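PDB 6ZZ5: SmhB from Serratia marcescens, which is the B component of a tripartite alpha-pore-forming toxin, captured in its soluble form, and probably helps assemble a pore in target membranes. Local coordinates for residues A[168-173]-A[238-243]. Sequence-based numbering, arbitrary orientation.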
ATOM      1  N   GLY A 168     -10.515  15.716   3.634  1.00 21.34           N
ATOM      2  CA  GLY A 168      -9.465  16.437   4.372  1.00 21.67           C
ATOM      3  C   GLY A 168      -8.907  15.536   5.457  1.00 19.11           C
ATOM      4  O   GLY A 168      -7.664  15.432   5.586  1.00 21.25           O
ATOM      5  N   ILE A 169      -9.807  14.934   6.259  1.00 19.08           N
ATOM      6  CA  ILE A 169      -9.357  14.120   7.419  1.00 19.17           C
ATOM      7  C   ILE A 169      -8.729  12.823   6.898  1.00 20.77           C
ATOM      8  O   ILE A 169      -7.793  12.365   7.561  1.00 17.56           O
ATOM      9  CB  ILE A 169     -10.428  13.863   8.478  1.00 18.36           C
ATOM     10  CG1 ILE A 169      -9.760  13.522   9.802  1.00 18.41           C
ATOM     11  CG2 ILE A 169     -11.395  12.795   7.998  1.00 17.48           C
ATOM     12  CD1 ILE A 169      -8.846  14.615  10.377  1.00 19.90           C
ATOM     13  N   ASN A 170      -9.203  12.275   5.767  1.00 23.91           N
ATOM     14  CA  ASN A 170      -8.634  11.039   5.167  1.00 23.22           C
ATOM     15  C   ASN A 170      -7.168  11.274   4.834  1.00 23.90           C
ATOM     16  O   ASN A 170      -6.383  10.336   4.996  1.00 23.00           O
ATOM     17  CB  ASN A 170      -9.428  10.524   3.963  1.00 28.33           C
ATOM     18  CG  ASN A 170     -10.647   9.743   4.361  1.00 24.54           C
ATOM     19  OD1 ASN A 170     -10.720   9.247   5.479  1.00 29.98           O
ATOM     20  ND2 ASN A 170     -11.636   9.666   3.476  1.00 37.99           N
ATOM     21  N   ALA A 171      -6.777  12.476   4.398  1.00 24.93           N
ATOM     22  CA  ALA A 171      -5.366  12.803   4.156  1.00 24.29           C
ATOM     23  C   ALA A 171      -4.535  12.601   5.433  1.00 20.54           C
ATOM     24  O   ALA A 171      -3.435  12.083   5.372  1.00 21.00           O
ATOM     25  CB  ALA A 171      -5.249  14.222   3.624  1.00 29.69           C
ATOM     26  N   ALA A 172      -5.021  13.064   6.572  1.00 19.48           N
ATOM     27  CA  ALA A 172      -4.339  12.944   7.869  1.00 19.56           C
ATOM     28  C   ALA A 172      -4.264  11.456   8.254  1.00 17.99           C
ATOM     29  O   ALA A 172      -3.258  10.981   8.740  1.00 18.27           O
ATOM     30  CB  ALA A 172      -5.080  13.784   8.880  1.00 24.48           C
ATOM     31  N   ILE A 173      -5.337  10.724   8.112  1.00 17.12           N
ATOM     32  CA  ILE A 173      -5.380   9.294   8.527  1.00 16.49           C
ATOM     33  C   ILE A 173      -4.393   8.534   7.651  1.00 18.57           C
ATOM     34  O   ILE A 173      -3.555   7.783   8.207  1.00 17.96           O
ATOM     35  CB  ILE A 173      -6.793   8.701   8.419  1.00 15.66           C
ATOM     36  CG1 ILE A 173      -7.731   9.424   9.390  1.00 17.08           C
ATOM     37  CG2 ILE A 173      -6.740   7.189   8.693  1.00 17.21           C
ATOM     38  CD1 ILE A 173      -9.199   9.026   9.222  1.00 21.49           C
ATOM     39  N   SER A 238     -10.442   9.424  15.578  1.00 19.11           N
ATOM     40  CA  SER A 238     -11.470  10.124  16.392  1.00 20.47           C
ATOM     41  C   SER A 238     -11.944  11.386  15.648  1.00 21.96           C
ATOM     42  O   SER A 238     -13.129  11.720  15.726  1.00 21.77           O
ATOM     43  CB  SER A 238     -10.969  10.476  17.745  1.00 24.65           C
ATOM     44  OG  SER A 238     -10.822   9.291  18.493  1.00 34.00           O
ATOM     45  N   ALA A 239     -11.017  12.097  14.985  1.00 21.40           N
ATOM     46  CA  ALA A 239     -11.367  13.307  14.205  1.00 21.95           C
ATOM     47  C   ALA A 239     -12.409  12.906  13.150  1.00 19.16           C
ATOM     48  O   ALA A 239     -13.422  13.622  13.002  1.00 19.80           O
ATOM     49  CB  ALA A 239     -10.113  13.940  13.630  1.00 21.93           C
ATOM     50  N   ARG A 240     -12.178  11.820  12.406  1.00 21.27           N
ATOM     51  CA  ARG A 240     -13.139  11.407  11.348  1.00 22.47           C
ATOM     52  C   ARG A 240     -14.507  11.130  11.990  1.00 23.69           C
ATOM     53  O   ARG A 240     -15.565  11.549  11.458  1.00 18.36           O
ATOM     54  CB  ARG A 240     -12.627  10.174  10.590  1.00 21.88           C
ATOM     55  CG  ARG A 240     -13.645   9.654   9.577  1.00 19.32           C
ATOM     56  CD  ARG A 240     -13.100   8.588   8.626  1.00 17.03           C
ATOM     57  NE  ARG A 240     -12.641   7.449   9.423  1.00 16.95           N
ATOM     58  CZ  ARG A 240     -11.859   6.470   9.019  1.00 16.54           C
ATOM     59  NH1 ARG A 240     -11.428   6.437   7.788  1.00 19.22           N
ATOM     60  NH2 ARG A 240     -11.492   5.525   9.855  1.00 16.84           N
ATOM     61  N   GLU A 241     -14.497  10.370  13.058  1.00 22.41           N
ATOM     62  CA  GLU A 241     -15.743  10.022  13.770  1.00 26.24           C
ATOM     63  C   GLU A 241     -16.461  11.299  14.229  1.00 24.32           C
ATOM     64  O   GLU A 241     -17.715  11.407  14.015  1.00 23.04           O
ATOM     65  CB  GLU A 241     -15.399   9.034  14.874  1.00 29.66           C
ATOM     66  CG  GLU A 241     -16.579   8.666  15.698  1.00 32.50           C
ATOM     67  CD  GLU A 241     -16.496   7.286  16.341  1.00 32.05           C
ATOM     68  OE1 GLU A 241     -15.979   6.318  15.715  1.00 24.68           O
ATOM     69  OE2 GLU A 241     -16.969   7.195  17.436  1.00 35.65           O
ATOM     70  N   LYS A 242     -15.705  12.292  14.673  1.00 23.33           N
ATOM     71  CA  LYS A 242     -16.286  13.589  15.141  1.00 24.91           C
ATOM     72  C   LYS A 242     -16.868  14.384  13.955  1.00 21.78           C
ATOM     73  O   LYS A 242     -17.931  15.005  14.105  1.00 22.66           O
ATOM     74  CB  LYS A 242     -15.259  14.378  15.968  1.00 30.47           C
ATOM     75  CG  LYS A 242     -15.796  15.630  16.651  1.00 47.26           C
ATOM     76  CD  LYS A 242     -16.982  15.370  17.613  1.00 51.52           C
ATOM     77  CE  LYS A 242     -17.371  16.560  18.476  1.00 59.00           C
ATOM     78  NZ  LYS A 242     -17.567  17.774  17.640  1.00 56.76           N
ATOM     79  N   LEU A 243     -16.206  14.393  12.793  1.00 20.15           N
ATOM     80  CA  LEU A 243     -16.754  15.118  11.610  1.00 19.04           C
ATOM     81  C   LEU A 243     -18.067  14.492  11.131  1.00 17.89           C
ATOM     82  O   LEU A 243     -18.954  15.233  10.641  1.00 18.71           O
ATOM     83  CB  LEU A 243     -15.659  15.117  10.530  1.00 19.75           C
ATOM     84  CG  LEU A 243     -14.435  15.938  10.923  1.00 18.26           C
ATOM     85  CD1 LEU A 243     -13.258  15.550  10.059  1.00 21.48           C
ATOM     86  CD2 LEU A 243     -14.791  17.429  10.834  1.00 21.12           C
TER
HETATM   87  O   HOH W   1     -12.609   7.603   5.511  1.00 36.84           O
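Ile169 meets Ala239 through its delta methyl: CG1 of Ile169 lies roughly anti to the backbone N (chi1 -158°) and the chain then bends at chi2, which sets Ile169 CD1 3.6 Å from Ala239 CB. Ile169 CG2 lies 3.9 Å from Arg240 CB. Leu243 CD1 packs on Ile169 CB, 3.7 Å away, and touches CG2 too. The isoleucine thus packs among three residues of one helical face. The short segments run nearly antiparallel, at 166°, with axes 9.7 Å apart.

Arg240 extends from its backbone, then bends at chi3, and its head turns to Ile173 and Asn170. Ile173 CD1 sits over one face of the guanidinium, off centre toward its rim and 3.7 Å from Arg240 CZ. Asn170 approaches obliquely, its amide plane 77° from the guanidinium plane. A water joins the two: it donates to Asn170 OD1 and accepts from Arg240 NH1 at 2.8 Å. Arg240 NH1 also bonds to Gly214 O, and the Arg240 side chain touches Ile349 of helix 349-359.

Helix 156-184 leads into strand 191-196, and helix 230-245 leaves strand 227-228. The contact joins these helices on the two sides of the three-strand excursion. Its chemistry is mixed: aliphatic packing along Ile169, and a buried arginine whose charge is probably eased by the water and the Gly214 carbonyl while a methyl lies on its flat face.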